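Local coordinates for type I site-specific restriction-modification system, R (Restriction) subunit (Vibrio vulnificus, PDB 3H1T), which probably acts as the ATP-driven, DNA-binding motor and nuclease subunit of a type I restriction enzyme, here represented by its N-terminal nuclease region and helicase-like domains, at residues R189-S193 and P356-Y360; K199-M205 and F333-A339; A23-T29 and A93-N97; A119-N123 and L140-P144. All coordinates share one frame; numbering follows the deposited sequence.

Contact 1 (R189-S193 and P356-Y360)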
loop_
_atom_site.group_PDB
_atom_site.type_symbol
_atom_site.label_atom_id
_atom_site.label_comp_id
_atom_site.label_asym_id
_atom_site.label_seq_id
_atom_site.Cartn_x
_atom_site.Cartn_y
_atom_site.Cartn_z
ATOM N N ARG A 189 -4.589 -14.242 -4.227
ATOM C CA ARG A 189 -3.964 -15.138 -3.259
ATOM C C ARG A 189 -4.822 -15.313 -2.023
ATOM O O ARG A 189 -4.730 -16.332 -1.337
ATOM C CB ARG A 189 -2.586 -14.627 -2.847
ATOM C CG ARG A 189 -1.622 -14.594 -3.999
ATOM C CD ARG A 189 -0.198 -14.497 -3.529
ATOM N NE ARG A 189 0.712 -14.456 -4.662
ATOM C CZ ARG A 189 2.004 -14.184 -4.563
ATOM N NH1 ARG A 189 2.544 -13.933 -3.373
ATOM N NH2 ARG A 189 2.746 -14.127 -5.655
ATOM N N ALA A 190 -5.648 -14.311 -1.742
ATOM C CA ALA A 190 -6.540 -14.348 -0.598
ATOM C C ALA A 190 -7.652 -15.336 -0.908
ATOM O O ALA A 190 -7.918 -16.254 -0.132
ATOM C CB ALA A 190 -7.116 -12.966 -0.347
ATOM N N VAL A 191 -8.286 -15.145 -2.062
ATOM C CA VAL A 191 -9.371 -16.008 -2.518
ATOM C C VAL A 191 -8.882 -17.438 -2.643
ATOM O O VAL A 191 -9.593 -18.385 -2.314
ATOM C CB VAL A 191 -9.879 -15.539 -3.882
ATOM C CG1 VAL A 191 -10.925 -16.510 -4.420
ATOM C CG2 VAL A 191 -10.440 -14.132 -3.758
ATOM N N GLN A 192 -7.651 -17.574 -3.124
ATOM C CA GLN A 192 -7.002 -18.873 -3.304
ATOM C C GLN A 192 -6.800 -19.513 -1.930
ATOM O O GLN A 192 -7.115 -20.683 -1.721
ATOM C CB GLN A 192 -5.652 -18.649 -3.988
ATOM C CG GLN A 192 -4.957 -19.858 -4.583
ATOM C CD GLN A 192 -3.633 -19.482 -5.257
ATOM O OE1 GLN A 192 -3.612 -18.842 -6.313
ATOM N NE2 GLN A 192 -2.520 -19.869 -4.630
ATOM N N SER A 193 -6.260 -18.732 -1.002
ATOM C CA SER A 193 -6.018 -19.193 0.364
ATOM C C SER A 193 -7.289 -19.774 0.984
ATOM O O SER A 193 -7.277 -20.867 1.555
ATOM C CB SER A 193 -5.535 -18.036 1.243
ATOM O OG SER A 193 -4.219 -17.640 0.902
ATOM N N PRO A 356 2.785 -13.488 5.733
ATOM C CA PRO A 356 2.002 -12.853 4.672
ATOM C C PRO A 356 1.947 -13.630 3.359
ATOM O O PRO A 356 2.934 -14.233 2.946
ATOM C CB PRO A 356 2.677 -11.487 4.527
ATOM C CG PRO A 356 4.121 -11.775 4.904
ATOM C CD PRO A 356 3.942 -12.652 6.114
ATOM N N ILE A 357 0.783 -13.622 2.717
ATOM C CA ILE A 357 0.617 -14.305 1.436
ATOM C C ILE A 357 1.132 -13.396 0.316
ATOM O O ILE A 357 1.385 -13.829 -0.805
ATOM C CB ILE A 357 -0.873 -14.714 1.219
ATOM C CG1 ILE A 357 -1.812 -13.518 1.361
ATOM C CG2 ILE A 357 -1.263 -15.742 2.263
ATOM C CD1 ILE A 357 -1.921 -12.668 0.143
ATOM N N TYR A 358 1.303 -12.122 0.664
ATOM C CA TYR A 358 1.807 -11.113 -0.247
ATOM C C TYR A 358 2.223 -9.861 0.524
ATOM O O TYR A 358 1.610 -9.507 1.537
ATOM C CB TYR A 358 0.741 -10.747 -1.286
ATOM C CG TYR A 358 1.226 -9.787 -2.346
ATOM C CD1 TYR A 358 2.298 -10.119 -3.170
ATOM C CD2 TYR A 358 0.627 -8.546 -2.518
ATOM C CE1 TYR A 358 2.754 -9.236 -4.153
ATOM C CE2 TYR A 358 1.078 -7.651 -3.491
ATOM C CZ TYR A 358 2.140 -8.004 -4.307
ATOM O OH TYR A 358 2.571 -7.142 -5.284
ATOM N N THR A 359 3.282 -9.216 0.042
ATOM C CA THR A 359 3.790 -7.993 0.633
ATOM C C THR A 359 4.041 -6.957 -0.459
ATOM O O THR A 359 4.755 -7.225 -1.417
ATOM C CB THR A 359 5.152 -8.193 1.362
ATOM O OG1 THR A 359 4.989 -9.041 2.503
ATOM C CG2 THR A 359 5.696 -6.847 1.820
ATOM N N TYR A 360 3.434 -5.780 -0.325
ATOM C CA TYR A 360 3.662 -4.689 -1.268
ATOM C C TYR A 360 4.252 -3.584 -0.411
ATOM O O TYR A 360 3.524 -2.896 0.301
ATOM C CB TYR A 360 2.364 -4.206 -1.928
ATOM C CG TYR A 360 2.628 -3.255 -3.082
ATOM C CD1 TYR A 360 3.260 -3.696 -4.247
ATOM C CD2 TYR A 360 2.315 -1.899 -2.985
ATOM C CE1 TYR A 360 3.570 -2.805 -5.288
ATOM C CE2 TYR A 360 2.622 -1.007 -4.014
ATOM C CZ TYR A 360 3.252 -1.464 -5.161
ATOM O OH TYR A 360 3.577 -0.583 -6.165
#
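R189 reaches from helix 181-195 to I357, on the approach to edge strand 358-360, and donates from NH1 to the backbone oxygen of I357 (NH1 to O 2.8 Å, 163° at the hydrogen). The contact packs this helix against the edge of the RecA-like parallel sheet. The arginine chain is extended from CG to NE, which carries the guanidinium past the isoleucine. The oxygen lies in the guanidinium plane, and the donor in turn lies in the carbonyl plane. Nearer the helix, R189 CB packs on I357 CD1 at 3.6 Å. Y358 comes over one guanidinium face with CD1, the ring nearly perpendicular to it (planes 79° apart). The same tyrosine also touches Y182, I185 and A186 of this helix. A190 lies one residue on and meets I357 CD1 only loosely. One turn after R189, S193 OG stands 3.8 Å from I357 CG2 and donates to R189 O (2.6 Å). S193 N bonds that oxygen from the opposite face of its plane. The crossing chemistry is therefore mixed: I357 packs its methyls against the helix, while its uncharged backbone oxygen takes an arginine N-H and holds the guanidinium by one nearly straight, coplanar bond.

Contact 2 (K199-M205 and F333-A339)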
loop_
_atom_site.group_PDB
_atom_site.type_symbol
_atom_site.label_atom_id
_atom_site.label_comp_id
_atom_site.label_asym_id
_atom_site.label_seq_id
_atom_site.Cartn_x
_atom_site.Cartn_y
_atom_site.Cartn_z
ATOM N N LYS A 199 -7.697 -20.977 7.209
ATOM C CA LYS A 199 -8.570 -20.161 8.031
ATOM C C LYS A 199 -7.902 -18.934 8.642
ATOM O O LYS A 199 -8.505 -18.249 9.462
ATOM C CB LYS A 199 -9.182 -21.044 9.134
ATOM C CG LYS A 199 -10.246 -22.028 8.638
ATOM C CD LYS A 199 -10.232 -23.314 9.441
ATOM C CE LYS A 199 -9.002 -24.151 9.108
ATOM N NZ LYS A 199 -8.924 -25.425 9.902
ATOM N N ARG A 200 -6.686 -18.605 8.228
ATOM C CA ARG A 200 -6.006 -17.468 8.845
ATOM C C ARG A 200 -4.916 -16.930 7.894
ATOM O O ARG A 200 -3.843 -17.529 7.807
ATOM C CB ARG A 200 -5.389 -17.977 10.174
ATOM C CG ARG A 200 -5.268 -16.988 11.359
ATOM C CD ARG A 200 -6.530 -16.921 12.260
ATOM N NE ARG A 200 -6.621 -17.935 13.329
ATOM C CZ ARG A 200 -5.766 -18.076 14.350
ATOM N NH1 ARG A 200 -4.711 -17.279 14.469
ATOM N NH2 ARG A 200 -5.985 -19.002 15.281
ATOM N N SER A 201 -5.166 -15.827 7.182
ATOM C CA SER A 201 -4.153 -15.276 6.255
ATOM C C SER A 201 -3.772 -13.808 6.483
ATOM O O SER A 201 -4.598 -12.989 6.900
ATOM C CB SER A 201 -4.608 -15.389 4.792
ATOM O OG SER A 201 -5.254 -16.613 4.503
ATOM N N LEU A 202 -2.526 -13.467 6.168
ATOM C CA LEU A 202 -2.060 -12.093 6.339
ATOM C C LEU A 202 -1.597 -11.435 5.026
ATOM O O LEU A 202 -1.006 -12.087 4.154
ATOM C CB LEU A 202 -0.918 -12.052 7.360
ATOM C CG LEU A 202 -0.456 -10.660 7.800
ATOM C CD1 LEU A 202 -1.651 -9.878 8.373
ATOM C CD2 LEU A 202 0.659 -10.797 8.843
ATOM N N ILE A 203 -1.884 -10.140 4.892
ATOM C CA ILE A 203 -1.492 -9.358 3.725
ATOM C C ILE A 203 -0.847 -8.078 4.229
ATOM O O ILE A 203 -1.433 -7.373 5.041
ATOM C CB ILE A 203 -2.700 -8.942 2.880
ATOM C CG1 ILE A 203 -3.543 -10.164 2.534
ATOM C CG2 ILE A 203 -2.223 -8.256 1.622
ATOM C CD1 ILE A 203 -4.892 -9.830 1.958
ATOM N N THR A 204 0.357 -7.782 3.758
ATOM C CA THR A 204 1.046 -6.567 4.157
ATOM C C THR A 204 1.118 -5.621 2.965
ATOM O O THR A 204 1.644 -5.965 1.905
ATOM C CB THR A 204 2.478 -6.852 4.644
ATOM O OG1 THR A 204 2.442 -7.851 5.665
ATOM C CG2 THR A 204 3.107 -5.582 5.207
HETATM N N MSE A 205 0.568 -4.430 3.145
HETATM C CA MSE A 205 0.566 -3.427 2.096
HETATM C C MSE A 205 0.887 -2.071 2.709
HETATM O O MSE A 205 0.297 -1.686 3.717
HETATM C CB MSE A 205 -0.804 -3.365 1.414
HETATM C CG MSE A 205 -1.158 -4.541 0.497
HETATM SE SE MSE A 205 -2.968 -4.381 -0.233
HETATM C CE MSE A 205 -2.570 -3.311 -1.778
ATOM N N PHE A 333 -13.461 -17.840 8.434
ATOM C CA PHE A 333 -12.180 -17.600 7.774
ATOM C C PHE A 333 -11.789 -16.181 8.142
ATOM O O PHE A 333 -12.648 -15.296 8.212
ATOM C CB PHE A 333 -12.282 -17.715 6.250
ATOM C CG PHE A 333 -12.154 -19.120 5.729
ATOM C CD1 PHE A 333 -13.246 -19.985 5.734
ATOM C CD2 PHE A 333 -10.941 -19.580 5.214
ATOM C CE1 PHE A 333 -13.148 -21.285 5.231
ATOM C CE2 PHE A 333 -10.820 -20.897 4.703
ATOM C CZ PHE A 333 -11.930 -21.749 4.712
ATOM N N GLN A 334 -10.500 -15.958 8.376
ATOM C CA GLN A 334 -10.028 -14.637 8.762
ATOM C C GLN A 334 -8.863 -14.105 7.933
ATOM O O GLN A 334 -7.815 -14.753 7.841
ATOM C CB GLN A 334 -9.640 -14.668 10.245
ATOM C CG GLN A 334 -10.822 -14.916 11.182
ATOM C CD GLN A 334 -10.396 -15.204 12.603
ATOM O OE1 GLN A 334 -9.354 -14.726 13.059
ATOM N NE2 GLN A 334 -11.206 -15.980 13.323
ATOM N N ILE A 335 -9.042 -12.928 7.332
ATOM C CA ILE A 335 -7.980 -12.298 6.538
ATOM C C ILE A 335 -7.541 -11.018 7.225
ATOM O O ILE A 335 -8.323 -10.073 7.392
ATOM C CB ILE A 335 -8.423 -11.905 5.074
ATOM C CG1 ILE A 335 -8.484 -13.141 4.183
ATOM C CG2 ILE A 335 -7.423 -10.916 4.456
ATOM C CD1 ILE A 335 -9.573 -14.055 4.570
ATOM N N GLY A 336 -6.287 -10.985 7.628
ATOM C CA GLY A 336 -5.772 -9.801 8.270
ATOM C C GLY A 336 -4.894 -8.984 7.338
ATOM O O GLY A 336 -4.103 -9.515 6.549
HETATM N N MSE A 337 -5.039 -7.668 7.409
HETATM C CA MSE A 337 -4.230 -6.787 6.591
HETATM C C MSE A 337 -3.469 -5.888 7.554
HETATM O O MSE A 337 -4.009 -5.474 8.578
HETATM C CB MSE A 337 -5.114 -5.962 5.655
HETATM C CG MSE A 337 -6.122 -6.796 4.871
HETATM SE SE MSE A 337 -6.855 -5.907 3.327
HETATM C CE MSE A 337 -8.031 -4.624 4.192
ATOM N N THR A 338 -2.210 -5.604 7.234
ATOM C CA THR A 338 -1.378 -4.757 8.072
ATOM C C THR A 338 -0.557 -3.879 7.152
ATOM O O THR A 338 -0.343 -4.229 5.995
ATOM C CB THR A 338 -0.457 -5.613 8.988
ATOM O OG1 THR A 338 0.186 -4.764 9.949
ATOM C CG2 THR A 338 0.596 -6.352 8.171
ATOM N N ALA A 339 -0.108 -2.732 7.641
ATOM C CA ALA A 339 0.670 -1.822 6.809
ATOM C C ALA A 339 2.173 -1.847 7.102
ATOM O O ALA A 339 2.956 -1.210 6.410
ATOM C CB ALA A 339 0.126 -0.399 6.962
HETATM O O HOH W 1 -8.113 -17.135 5.436
#
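F333 begins the pairing by offering one ring face to K199, whose CG sits over the ring centre in a CH-pi contact (4.2 Å to the centroid). From here strands 333-338 and 200-205 run as neighbouring parallel strands in the RecA-like, P-loop NTPase sheet, tied by backbone hydrogen bonds that alternate between the two strands. Q334 lies alongside R200, its OE1 3.7 Å from R200 CD and hydrogen-bonded to Y352 OH. Q334 O accepts S201 N, and a water bound to S201 OG also reaches it weakly. On the face shared with S201, I335 CG2 meets I203 CD1 at 3.7 Å. G336 follows: L202 brings CD1 to 3.1 Å from G336 O, close over a residue that carries no side chain. M337, a selenomethionine, turns its tail to helix 211-224. T338 belongs to a Thr-Ala-Thr sequence consistent with helicase motif III, and its OG1 is held by E310 of the DECH sequence. With that hydroxyl turned to E310, T338 CG2 faces T204 OG1 at 3.5 Å, and T204 OG1 itself hydrogen-bonds Y350. At the strand end A339 CB touches M205 O at 3.5 Å.

Contact 3 (A23-T29 and A93-N97)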
loop_
_atom_site.group_PDB
_atom_site.type_symbol
_atom_site.label_atom_id
_atom_site.label_comp_id
_atom_site.label_asym_id
_atom_site.label_seq_id
_atom_site.Cartn_x
_atom_site.Cartn_y
_atom_site.Cartn_z
ATOM N N ALA A 23 17.267 -10.254 -41.415
ATOM C CA ALA A 23 16.893 -10.441 -40.025
ATOM C C ALA A 23 15.691 -9.593 -39.637
ATOM O O ALA A 23 15.581 -8.424 -40.038
ATOM C CB ALA A 23 18.074 -10.110 -39.139
ATOM N N LEU A 24 14.781 -10.201 -38.877
ATOM C CA LEU A 24 13.578 -9.522 -38.436
ATOM C C LEU A 24 13.689 -8.815 -37.100
ATOM O O LEU A 24 14.319 -9.303 -36.146
ATOM C CB LEU A 24 12.401 -10.499 -38.368
ATOM C CG LEU A 24 11.844 -11.178 -39.627
ATOM C CD1 LEU A 24 10.683 -12.046 -39.187
ATOM C CD2 LEU A 24 11.385 -10.156 -40.673
ATOM N N ASN A 25 13.053 -7.645 -37.079
ATOM C CA ASN A 25 12.921 -6.724 -35.948
ATOM C C ASN A 25 12.345 -7.511 -34.781
ATOM O O ASN A 25 11.818 -8.610 -34.977
ATOM C CB ASN A 25 11.907 -5.628 -36.338
ATOM C CG ASN A 25 12.458 -4.249 -36.208
ATOM O OD1 ASN A 25 13.589 -4.000 -36.616
ATOM N ND2 ASN A 25 11.666 -3.329 -35.651
ATOM N N GLU A 26 12.430 -6.975 -33.567
ATOM C CA GLU A 26 11.825 -7.685 -32.453
ATOM C C GLU A 26 10.342 -7.592 -32.766
ATOM O O GLU A 26 9.585 -8.541 -32.618
ATOM C CB GLU A 26 12.092 -6.991 -31.111
ATOM C CG GLU A 26 11.172 -7.520 -29.997
ATOM C CD GLU A 26 11.688 -7.237 -28.607
ATOM O OE1 GLU A 26 12.927 -7.200 -28.454
ATOM O OE2 GLU A 26 10.867 -7.081 -27.669
ATOM N N ALA A 27 9.942 -6.410 -33.213
ATOM C CA ALA A 27 8.559 -6.133 -33.554
ATOM C C ALA A 27 8.125 -6.973 -34.734
ATOM O O ALA A 27 7.020 -7.504 -34.745
ATOM C CB ALA A 27 8.403 -4.671 -33.878
ATOM N N ASP A 28 9.007 -7.122 -35.719
ATOM C CA ASP A 28 8.672 -7.912 -36.893
ATOM C C ASP A 28 8.504 -9.388 -36.548
ATOM O O ASP A 28 7.590 -10.041 -37.057
ATOM C CB ASP A 28 9.731 -7.722 -37.996
ATOM C CG ASP A 28 9.599 -6.376 -38.724
ATOM O OD1 ASP A 28 8.514 -5.737 -38.647
ATOM O OD2 ASP A 28 10.575 -5.965 -39.395
ATOM N N THR A 29 9.343 -9.916 -35.658
ATOM C CA THR A 29 9.201 -11.332 -35.321
ATOM C C THR A 29 7.995 -11.620 -34.440
ATOM O O THR A 29 7.506 -12.745 -34.399
ATOM C CB THR A 29 10.456 -11.930 -34.638
ATOM O OG1 THR A 29 10.293 -11.895 -33.221
ATOM C CG2 THR A 29 11.700 -11.180 -35.025
ATOM N N ALA A 93 9.755 -11.365 -25.626
ATOM C CA ALA A 93 10.090 -11.660 -27.008
ATOM C C ALA A 93 11.419 -11.017 -27.344
ATOM O O ALA A 93 11.834 -10.056 -26.699
ATOM C CB ALA A 93 8.992 -11.143 -27.946
ATOM N N LYS A 94 12.104 -11.573 -28.328
ATOM C CA LYS A 94 13.380 -11.051 -28.754
ATOM C C LYS A 94 13.426 -11.237 -30.259
ATOM O O LYS A 94 12.656 -12.018 -30.813
ATOM C CB LYS A 94 14.526 -11.811 -28.079
ATOM C CG LYS A 94 14.761 -11.400 -26.626
ATOM C CD LYS A 94 15.346 -9.984 -26.529
ATOM C CE LYS A 94 15.244 -9.380 -25.116
ATOM N NZ LYS A 94 16.019 -10.097 -24.064
ATOM N N PRO A 95 14.307 -10.505 -30.954
ATOM C CA PRO A 95 14.385 -10.668 -32.414
ATOM C C PRO A 95 14.756 -12.106 -32.818
ATOM O O PRO A 95 15.503 -12.772 -32.103
ATOM C CB PRO A 95 15.454 -9.649 -32.813
ATOM C CG PRO A 95 16.304 -9.550 -31.571
ATOM C CD PRO A 95 15.288 -9.520 -30.470
ATOM N N GLU A 96 14.250 -12.592 -33.953
ATOM C CA GLU A 96 14.546 -13.966 -34.382
ATOM C C GLU A 96 16.016 -14.370 -34.409
ATOM O O GLU A 96 16.346 -15.523 -34.148
ATOM C CB GLU A 96 13.920 -14.273 -35.749
ATOM C CG GLU A 96 14.017 -13.174 -36.782
ATOM C CD GLU A 96 14.235 -13.720 -38.186
ATOM O OE1 GLU A 96 13.668 -14.789 -38.517
ATOM O OE2 GLU A 96 14.973 -13.073 -38.962
ATOM N N ASN A 97 16.901 -13.425 -34.690
ATOM C CA ASN A 97 18.338 -13.709 -34.747
ATOM C C ASN A 97 19.035 -13.938 -33.407
ATOM O O ASN A 97 20.177 -14.397 -33.373
ATOM C CB ASN A 97 19.054 -12.582 -35.492
ATOM C CG ASN A 97 18.317 -11.254 -35.380
ATOM O OD1 ASN A 97 18.863 -10.263 -34.884
ATOM N ND2 ASN A 97 17.073 -11.226 -35.851
#
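The main-chain N of L24 donates to E96 OE2 at 2.9 Å, with 152° at the hydrogen. The carboxylate is met on its anti side, 34° out of its plane. E96 reaches there because CG sits between its backbone N and carbonyl carbon (chi1 42°) and the chain bends at the next bond. This also sets E96 CG against L24 CB at 3.5 Å, so the methylene part packs while one carboxylate oxygen bonds. N97 adds a weak bond from ND2 to L24 O (3.4 Å), and its amide lies beside A23 CB. P95 CB also lies against L24 O, at 3.5 Å. E26 runs extended past the proline ring toward the end of strand 86-93. There its OE2 comes 3.3 Å from A93 O, two acceptors that make no bond, and OE1 stays 6.1 Å from K94 NZ. The neighbouring sequence, with D77 and the E92-A93-K94 run, is consistent with a PD-(D/E)XK nuclease site, and A93 N is bonded by D77. The contact thus seats the start of helix 26-40 on the loop leaving strand 86-93: A93 packs on C30, L24 and E96 both touch Y33, and the loop runs on toward helix 104-114.

Contact 4 (A119-N123 and L140-P144)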
loop_
_atom_site.group_PDB
_atom_site.type_symbol
_atom_site.label_atom_id
_atom_site.label_comp_id
_atom_site.label_asym_id
_atom_site.label_seq_id
_atom_site.Cartn_x
_atom_site.Cartn_y
_atom_site.Cartn_z
ATOM N N ALA A 119 6.402 -18.557 -17.188
ATOM C CA ALA A 119 7.174 -17.545 -17.887
ATOM C C ALA A 119 7.760 -18.074 -19.186
ATOM O O ALA A 119 8.231 -19.207 -19.235
ATOM C CB ALA A 119 8.296 -17.028 -16.973
ATOM N N TYR A 120 7.743 -17.255 -20.233
ATOM C CA TYR A 120 8.255 -17.665 -21.534
ATOM C C TYR A 120 9.214 -16.686 -22.170
ATOM O O TYR A 120 9.061 -15.484 -22.076
ATOM C CB TYR A 120 7.094 -17.887 -22.498
ATOM C CG TYR A 120 6.112 -18.892 -21.979
ATOM C CD1 TYR A 120 6.318 -20.257 -22.186
ATOM C CD2 TYR A 120 5.034 -18.489 -21.196
ATOM C CE1 TYR A 120 5.473 -21.201 -21.616
ATOM C CE2 TYR A 120 4.181 -19.419 -20.611
ATOM C CZ TYR A 120 4.408 -20.773 -20.818
ATOM O OH TYR A 120 3.594 -21.677 -20.197
ATOM N N SER A 121 10.221 -17.220 -22.828
ATOM C CA SER A 121 11.162 -16.410 -23.545
ATOM C C SER A 121 11.082 -16.986 -24.950
ATOM O O SER A 121 11.092 -18.204 -25.122
ATOM C CB SER A 121 12.554 -16.563 -22.944
ATOM O OG SER A 121 13.458 -15.770 -23.662
ATOM N N THR A 122 10.988 -16.129 -25.959
ATOM C CA THR A 122 10.889 -16.614 -27.316
ATOM C C THR A 122 11.550 -15.680 -28.295
ATOM O O THR A 122 11.644 -14.480 -28.048
ATOM C CB THR A 122 9.426 -16.771 -27.734
ATOM O OG1 THR A 122 9.359 -17.146 -29.117
ATOM C CG2 THR A 122 8.683 -15.455 -27.527
ATOM N N ASN A 123 12.013 -16.246 -29.408
ATOM C CA ASN A 123 12.644 -15.475 -30.466
ATOM C C ASN A 123 11.889 -15.742 -31.755
ATOM O O ASN A 123 12.429 -15.566 -32.847
ATOM C CB ASN A 123 14.127 -15.857 -30.613
ATOM C CG ASN A 123 14.342 -17.343 -30.919
ATOM O OD1 ASN A 123 13.412 -18.146 -30.920
ATOM N ND2 ASN A 123 15.593 -17.706 -31.173
ATOM N N LEU A 140 9.808 -25.662 -25.830
ATOM C CA LEU A 140 8.542 -26.275 -26.210
ATOM C C LEU A 140 8.386 -26.175 -27.708
ATOM O O LEU A 140 9.003 -25.321 -28.353
ATOM C CB LEU A 140 7.355 -25.566 -25.554
ATOM C CG LEU A 140 7.397 -25.352 -24.039
ATOM C CD1 LEU A 140 6.165 -24.569 -23.611
ATOM C CD2 LEU A 140 7.484 -26.697 -23.306
ATOM N N SER A 141 7.555 -27.051 -28.266
ATOM C CA SER A 141 7.301 -27.047 -29.702
ATOM C C SER A 141 6.216 -26.028 -30.009
ATOM O O SER A 141 5.921 -25.743 -31.168
ATOM C CB SER A 141 6.845 -28.430 -30.161
ATOM O OG SER A 141 5.619 -28.776 -29.533
ATOM N N ARG A 142 5.634 -25.481 -28.951
ATOM C CA ARG A 142 4.575 -24.496 -29.081
ATOM C C ARG A 142 4.129 -23.999 -27.704
ATOM O O ARG A 142 4.477 -24.579 -26.681
ATOM C CB ARG A 142 3.386 -25.116 -29.834
ATOM C CG ARG A 142 2.907 -26.448 -29.257
ATOM C CD ARG A 142 1.413 -26.626 -29.440
ATOM N NE ARG A 142 0.673 -26.428 -28.197
ATOM C CZ ARG A 142 0.189 -27.413 -27.447
ATOM N NH1 ARG A 142 0.362 -28.669 -27.817
ATOM N NH2 ARG A 142 -0.461 -27.142 -26.323
ATOM N N PHE A 143 3.370 -22.908 -27.691
ATOM C CA PHE A 143 2.849 -22.345 -26.451
ATOM C C PHE A 143 1.743 -23.196 -25.855
ATOM O O PHE A 143 0.931 -23.757 -26.570
ATOM C CB PHE A 143 2.283 -20.947 -26.700
ATOM C CG PHE A 143 3.316 -19.890 -26.892
ATOM C CD1 PHE A 143 4.059 -19.423 -25.805
ATOM C CD2 PHE A 143 3.571 -19.376 -28.163
ATOM C CE1 PHE A 143 5.051 -18.469 -25.977
ATOM C CE2 PHE A 143 4.564 -18.419 -28.349
ATOM C CZ PHE A 143 5.314 -17.966 -27.249
ATOM N N PRO A 144 1.701 -23.309 -24.520
ATOM C CA PRO A 144 0.644 -24.092 -23.885
ATOM C C PRO A 144 -0.673 -23.350 -24.148
ATOM O O PRO A 144 -0.682 -22.147 -24.456
ATOM C CB PRO A 144 1.029 -24.040 -22.405
ATOM C CG PRO A 144 2.526 -24.015 -22.463
ATOM C CD PRO A 144 2.712 -22.931 -23.514
#
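One face of the Y120 ring receives the edge of F143 in a T-shaped stack, centroids 5.8 Å apart and planes at 73°. The pair lies on one face of the N-terminal mixed sheet, consistent with a PD-(D/E)XK nuclease fold: Y120 and T122 project from the same side of strand 118-122, and the loop between strand 137-140 and helix 146-157 folds back over them. F143 CD1 stands above the tyrosine plane, displaced toward the rim. At the tyrosine edge, near its plane, L140 CD1 approaches Y120 CE1 to 4.0 Å. The phenylalanine edge is shared by Y120 CB and T122 CG2. F143 CE1 lies 4.1 Å from Y120 CB, and F143 CZ is 4.2 Å from T122 CG2, so a single ring edge spans two alternate residues of the strand. F143 CG, anti to the carbonyl carbon (chi1 -75°), brings that edge toward the strand, and K37 and L38 of helix 26-40 also touch the ring. The polar ends have other partners: Y120 OH bonds E129, and T122 OG1 bonds E126 O. R142 NE donates to F143 O (3.1 Å). P144 comes obliquely at the tyrosine, P144 CD 3.8 Å from Y120 CE1 and P144 CG 3.4 Å from Y120 OH.

The four contacts fall into two pairs, one in each of two domains. Contacts 1 and 2 have centres about 8 Å apart: strand 200-205 of contact 2 pairs with 333-338 on one side and, on the other, with the 356-360 segment of contact 1, through I357 N to L202 O (2.8 Å) and Y360 N to T204 O (2.9 Å). The M205 and A339 end of contact 2 adjoins K211 of the P-loop sequence, consistent with the nucleotide site; contact 1 lies beside contact 2. Contacts 3 and 4, centres about 15 Å apart, belong to the presumed nuclease region and meet where E96 CB lies 3.5 Å from N123 O. Nearest atoms of contacts 1 and 4 remain about 13 Å apart.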